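Local structure of N-hydroxyarylamine O-acetyltransferase (Bacillus cereus, 4DMO) at residues L58-L63 with E73-T77; H227-T231 with L256-F261. The protein probably transfers acetyl groups to arylamines and N-hydroxyarylamines, as an arylamine N-acetyltransferase with a non-canonical catalytic triad. One frame throughout, in Å; residues are numbered along the deposited sequence.

Contact 1 comes first along the chain and closes before contact 2 opens. It joins two helices, 55-64 and 71-84, in the N-terminal helical part of the arylamine N-acetyltransferase fold. Contact 2 joins strand 226-231 to the C-terminal helix 250-261. Their centres lie 19 Å apart. The nearest atoms are about 9 Å apart, so the two contacts do not touch. They share no helix or strand. The five-stranded sheet that holds strand 226-231 also includes strand 40-41, which precedes contact 1 in the chain. Contact 1 lies beside the probable catalytic centre, while contact 2 packs the C-terminal helix on the five-stranded sheet.

Contact 1. Residues L58-L63 with E73-T77; sequences LKEKIL and ELNPT
The Glu-73 carboxylate meets the ammonium group of Lys-61 in a salt bridge. NZ of Lys-61 comes from above the carboxylate plane, 41° out of it, and lies 2.9 Å from OE1 of Glu-73. A weak second bond runs from the same NZ to OE2 of Glu-73, at 3.2 Å. Asn-44 ND2 also binds OE1, Leu-70 N binds OE2, and Lys-61 NZ has a further partner in Gly-68 O. Several donors thus hold the buried carboxylate, which probably favours its charged form. The Lys-61 side chain starts with CG anti to the backbone N (chi1 -176°). It runs out nearly straight and bends at its last torsion to cross Glu-73 at about a right angle.

The peptide carbonyl of Glu-73 is a second flat group. Thr-77 OG1 and Thr-77 N reach its oxygen from opposite faces. The hydroxyl bond, from Thr-77 OG1 to Glu-73 O, is 2.6 Å long. Held in this bond, the threonine oxygen still lies against the other helix, where CG1 of Ile-62 is 3.8 Å from Thr-77 OG1.

Leu-58 makes the broadest apolar contact, reaching Glu-73, Pro-76 and Thr-77. Its CD2 rests 3.7 Å from CB of Glu-73, and its CD1 packs on CB of Pro-76 at 3.9 Å. CD1 of Ile-62 meets CD2 of Leu-74 at 4.1 Å.

The two short helix segments cross at -113°. Helix 5-14 packs on helix 55-64 through Phe-6 and Leu-63, and Arg-13 NE binds Ile-62 O. Helix 71-84 starts in the family's RGGxCxE motif. Its Asn-75 binds Glu-125 and touches His-110 on strand 103-117; these two residues probably belong to the catalytic triad.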
loop_
_atom_site.group_PDB
_atom_site.type_symbol
_atom_site.label_atom_id
_atom_site.label_comp_id
_atom_site.label_asym_id
_atom_site.label_seq_id
_atom_site.Cartn_x
_atom_site.Cartn_y
_atom_site.Cartn_z
ATOM N N LEU A 58 -2.173 13.321 -5.698
ATOM C CA LEU A 58 -1.303 12.317 -5.110
ATOM C C LEU A 58 0.185 12.672 -5.274
ATOM O O LEU A 58 1.004 12.435 -4.361
ATOM C CB LEU A 58 -1.641 10.936 -5.678
ATOM C CG LEU A 58 -2.936 10.309 -5.160
ATOM C CD1 LEU A 58 -3.206 9.009 -5.908
ATOM C CD2 LEU A 58 -2.877 10.023 -3.647
ATOM N N LYS A 59 0.547 13.219 -6.436
ATOM C CA LYS A 59 1.914 13.714 -6.658
ATOM C C LYS A 59 2.296 14.736 -5.584
ATOM O O LYS A 59 3.403 14.700 -5.060
ATOM C CB LYS A 59 2.039 14.349 -8.050
ATOM C CG LYS A 59 3.417 14.959 -8.315
ATOM C CD LYS A 59 3.619 15.327 -9.800
ATOM C CE LYS A 59 2.790 16.538 -10.194
ATOM N NZ LYS A 59 2.907 16.867 -11.659
ATOM N N GLU A 60 1.357 15.625 -5.266
ATOM C CA GLU A 60 1.520 16.687 -4.265
ATOM C C GLU A 60 1.604 16.140 -2.843
ATOM O O GLU A 60 2.511 16.473 -2.108
ATOM C CB GLU A 60 0.341 17.661 -4.355
ATOM C CG GLU A 60 0.230 18.668 -3.195
ATOM C CD GLU A 60 0.990 19.966 -3.439
ATOM O OE1 GLU A 60 1.800 20.011 -4.395
ATOM O OE2 GLU A 60 0.806 20.930 -2.649
ATOM N N LYS A 61 0.650 15.293 -2.458
ATOM C CA LYS A 61 0.652 14.733 -1.110
ATOM C C LYS A 61 1.849 13.793 -0.896
ATOM O O LYS A 61 2.641 13.967 0.044
ATOM C CB LYS A 61 -0.677 14.004 -0.804
ATOM C CG LYS A 61 -0.727 13.485 0.631
ATOM C CD LYS A 61 -1.797 12.432 0.901
ATOM C CE LYS A 61 -1.791 12.014 2.376
ATOM N NZ LYS A 61 -2.207 10.569 2.526
ATOM N N ILE A 62 2.011 12.821 -1.785
ATOM C CA ILE A 62 2.966 11.750 -1.563
ATOM C C ILE A 62 4.363 12.122 -2.012
ATOM O O ILE A 62 5.332 11.857 -1.309
ATOM C CB ILE A 62 2.574 10.427 -2.348
ATOM C CG1 ILE A 62 1.155 9.975 -2.038
ATOM C CG2 ILE A 62 3.521 9.289 -2.018
ATOM C CD1 ILE A 62 1.001 9.360 -0.701
ATOM N N LEU A 63 4.481 12.685 -3.209
ATOM C CA LEU A 63 5.807 12.886 -3.796
ATOM C C LEU A 63 6.403 14.239 -3.403
ATOM O O LEU A 63 7.565 14.329 -3.027
ATOM C CB LEU A 63 5.765 12.732 -5.320
ATOM C CG LEU A 63 5.078 11.473 -5.832
ATOM C CD1 LEU A 63 5.128 11.409 -7.346
ATOM C CD2 LEU A 63 5.704 10.217 -5.234
ATOM N N GLU A 73 -4.583 5.351 -1.885
ATOM C CA GLU A 73 -3.639 6.394 -2.268
ATOM C C GLU A 73 -2.315 5.788 -2.774
ATOM O O GLU A 73 -1.773 6.232 -3.781
ATOM C CB GLU A 73 -3.386 7.360 -1.095
ATOM C CG GLU A 73 -4.623 8.097 -0.605
ATOM C CD GLU A 73 -4.415 8.807 0.747
ATOM O OE1 GLU A 73 -4.554 10.043 0.822
ATOM O OE2 GLU A 73 -4.098 8.131 1.740
ATOM N N LEU A 74 -1.775 4.783 -2.086
ATOM C CA LEU A 74 -0.446 4.247 -2.475
ATOM C C LEU A 74 -0.540 3.461 -3.771
ATOM O O LEU A 74 0.310 3.598 -4.639
ATOM C CB LEU A 74 0.181 3.368 -1.384
ATOM C CG LEU A 74 0.396 4.045 -0.016
ATOM C CD1 LEU A 74 1.116 3.174 1.029
ATOM C CD2 LEU A 74 1.148 5.323 -0.198
ATOM N N ASN A 75 -1.573 2.642 -3.935
ATOM C CA ASN A 75 -1.649 1.850 -5.149
ATOM C C ASN A 75 -1.966 2.664 -6.408
ATOM O O ASN A 75 -1.358 2.429 -7.464
ATOM C CB ASN A 75 -2.584 0.651 -4.965
ATOM C CG ASN A 75 -1.938 -0.429 -4.169
ATOM O OD1 ASN A 75 -0.748 -0.666 -4.302
ATOM N ND2 ASN A 75 -2.698 -1.060 -3.285
ATOM N N PRO A 76 -2.870 3.653 -6.305
ATOM C CA PRO A 76 -3.014 4.532 -7.476
ATOM C C PRO A 76 -1.754 5.349 -7.755
ATOM O O PRO A 76 -1.437 5.579 -8.917
ATOM C CB PRO A 76 -4.174 5.434 -7.092
ATOM C CG PRO A 76 -5.004 4.562 -6.161
ATOM C CD PRO A 76 -3.968 3.833 -5.346
ATOM N N THR A 77 -1.023 5.745 -6.722
ATOM C CA THR A 77 0.253 6.421 -6.945
ATOM C C THR A 77 1.166 5.577 -7.828
ATOM O O THR A 77 1.783 6.091 -8.745
ATOM C CB THR A 77 1.004 6.721 -5.618
ATOM O OG1 THR A 77 0.223 7.596 -4.823
ATOM C CG2 THR A 77 2.350 7.383 -5.870
#

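Contact 2. Residues H227-T231 with L256-F261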
loop_
_atom_site.group_PDB
_atom_site.type_symbol
_atom_site.label_atom_id
_atom_site.label_comp_id
_atom_site.label_asym_id
_atom_site.label_seq_id
_atom_site.Cartn_x
_atom_site.Cartn_y
_atom_site.Cartn_z
ATOM N N HIS A 227 10.464 -3.442 10.473
ATOM C CA HIS A 227 9.415 -2.438 10.302
ATOM C C HIS A 227 9.218 -1.611 11.585
ATOM O O HIS A 227 9.778 -1.912 12.649
ATOM C CB HIS A 227 8.123 -3.103 9.898
ATOM C CG HIS A 227 7.430 -3.761 11.039
ATOM N ND1 HIS A 227 6.523 -3.096 11.841
ATOM C CD2 HIS A 227 7.530 -5.011 11.534
ATOM C CE1 HIS A 227 6.092 -3.918 12.774
ATOM N NE2 HIS A 227 6.708 -5.080 12.626
ATOM N N ALA A 228 8.457 -0.530 11.455
ATOM C CA ALA A 228 8.166 0.370 12.557
ATOM C C ALA A 228 6.693 0.775 12.443
ATOM O O ALA A 228 6.200 0.990 11.335
ATOM C CB ALA A 228 9.055 1.561 12.497
ATOM N N SER A 229 5.998 0.815 13.579
ATOM C CA SER A 229 4.566 1.116 13.653
ATOM C C SER A 229 4.301 2.124 14.753
ATOM O O SER A 229 4.865 2.038 15.843
ATOM C CB SER A 229 3.757 -0.142 13.941
ATOM O OG SER A 229 4.058 -1.149 13.012
ATOM N N LEU A 230 3.459 3.102 14.456
ATOM C CA LEU A 230 3.148 4.158 15.415
ATOM C C LEU A 230 1.644 4.349 15.532
ATOM O O LEU A 230 0.907 4.271 14.540
ATOM C CB LEU A 230 3.831 5.472 15.023
ATOM C CG LEU A 230 3.587 6.706 15.908
ATOM C CD1 LEU A 230 4.143 6.494 17.300
ATOM C CD2 LEU A 230 4.177 7.960 15.284
ATOM N N THR A 231 1.190 4.513 16.775
ATOM C CA THR A 231 -0.192 4.882 17.056
ATOM C C THR A 231 -0.228 5.986 18.131
ATOM O O THR A 231 0.814 6.425 18.647
ATOM C CB THR A 231 -1.049 3.691 17.545
ATOM O OG1 THR A 231 -0.733 3.427 18.918
ATOM C CG2 THR A 231 -0.827 2.467 16.690
ATOM N N LEU A 256 8.675 11.763 16.274
ATOM C CA LEU A 256 8.643 10.405 15.776
ATOM C C LEU A 256 8.080 10.303 14.351
ATOM O O LEU A 256 8.533 9.491 13.550
ATOM C CB LEU A 256 7.832 9.524 16.718
ATOM C CG LEU A 256 8.579 9.064 17.981
ATOM C CD1 LEU A 256 7.639 8.370 18.990
ATOM C CD2 LEU A 256 9.738 8.144 17.630
ATOM N N LEU A 257 7.046 11.075 14.068
ATOM C CA LEU A 257 6.444 11.051 12.754
ATOM C C LEU A 257 7.489 11.439 11.763
ATOM O O LEU A 257 7.610 10.840 10.707
ATOM C CB LEU A 257 5.251 12.000 12.670
ATOM C CG LEU A 257 3.919 11.485 13.212
ATOM C CD1 LEU A 257 2.887 12.599 13.110
ATOM C CD2 LEU A 257 3.429 10.285 12.474
ATOM N N HIS A 258 8.285 12.433 12.125
ATOM C CA HIS A 258 9.292 12.933 11.206
ATOM C C HIS A 258 10.524 12.051 11.155
ATOM O O HIS A 258 10.978 11.658 10.078
ATOM C CB HIS A 258 9.721 14.349 11.573
ATOM C CG HIS A 258 10.837 14.845 10.719
ATOM N ND1 HIS A 258 12.132 14.956 11.180
ATOM C CD2 HIS A 258 10.869 15.199 9.415
ATOM C CE1 HIS A 258 12.907 15.382 10.202
ATOM N NE2 HIS A 258 12.163 15.548 9.121
ATOM N N SER A 259 11.062 11.733 12.318
ATOM C CA SER A 259 12.301 10.951 12.409
ATOM C C SER A 259 12.169 9.497 11.917
ATOM O O SER A 259 13.098 8.946 11.312
ATOM C CB SER A 259 12.788 10.954 13.861
ATOM O OG SER A 259 13.262 12.235 14.168
ATOM N N LYS A 260 11.045 8.849 12.205
ATOM C CA LYS A 260 10.866 7.473 11.751
ATOM C C LYS A 260 10.174 7.386 10.410
ATOM O O LYS A 260 10.395 6.456 9.674
ATOM C CB LYS A 260 10.111 6.635 12.796
ATOM C CG LYS A 260 10.805 6.596 14.166
ATOM C CD LYS A 260 11.687 5.338 14.378
ATOM C CE LYS A 260 12.733 5.546 15.501
ATOM N NZ LYS A 260 13.757 6.632 15.196
ATOM N N PHE A 261 9.326 8.331 10.065
ATOM C CA PHE A 261 8.507 8.116 8.885
ATOM C C PHE A 261 8.574 9.207 7.824
ATOM O O PHE A 261 7.998 9.041 6.747
ATOM C CB PHE A 261 7.045 7.881 9.280
ATOM C CG PHE A 261 6.850 6.761 10.245
ATOM C CD1 PHE A 261 6.581 7.017 11.587
ATOM C CD2 PHE A 261 6.927 5.444 9.826
ATOM C CE1 PHE A 261 6.374 5.976 12.479
ATOM C CE2 PHE A 261 6.733 4.405 10.727
ATOM C CZ PHE A 261 6.450 4.679 12.054
#
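Leu-230 and Phe-261 form the tight part of this contact. CB of Leu-230 lies 3.6 Å from CE1 of Phe-261, at an oblique angle to the ring. The ring edge also meets the strand backbone: Ala-228 O is 3.5 Å from CE2 of Phe-261, near the ring plane. Leu-230 has CG anti to its own N (chi1 179°), which carries the branch out to the helix. There its CD2 touches CD2 of Leu-257 at 3.7 Å, the two side chains crossing at about a right angle.

Packing is looser at both ends. CB of Ala-228 stands 4.1 Å from CE2 of Phe-261. CB of Leu-256, a partly exposed residue, stands 4.2 Å from CD2 of Leu-230. Lys-260 marks the solvent side. Its CB sits over one face of the Phe-261 ring, but the rest of its chain leads away from the strand. No hydrogen bond joins the two segments.

The helix runs nearly antiparallel to the strand (166°) and packs on one side of the five-stranded sheet. Strand 226-231 lies between strands 218-223 and 234-239. Ile-219 from the first touches Leu-257 and Phe-261, and Leu-235 from the second touches Leu-256.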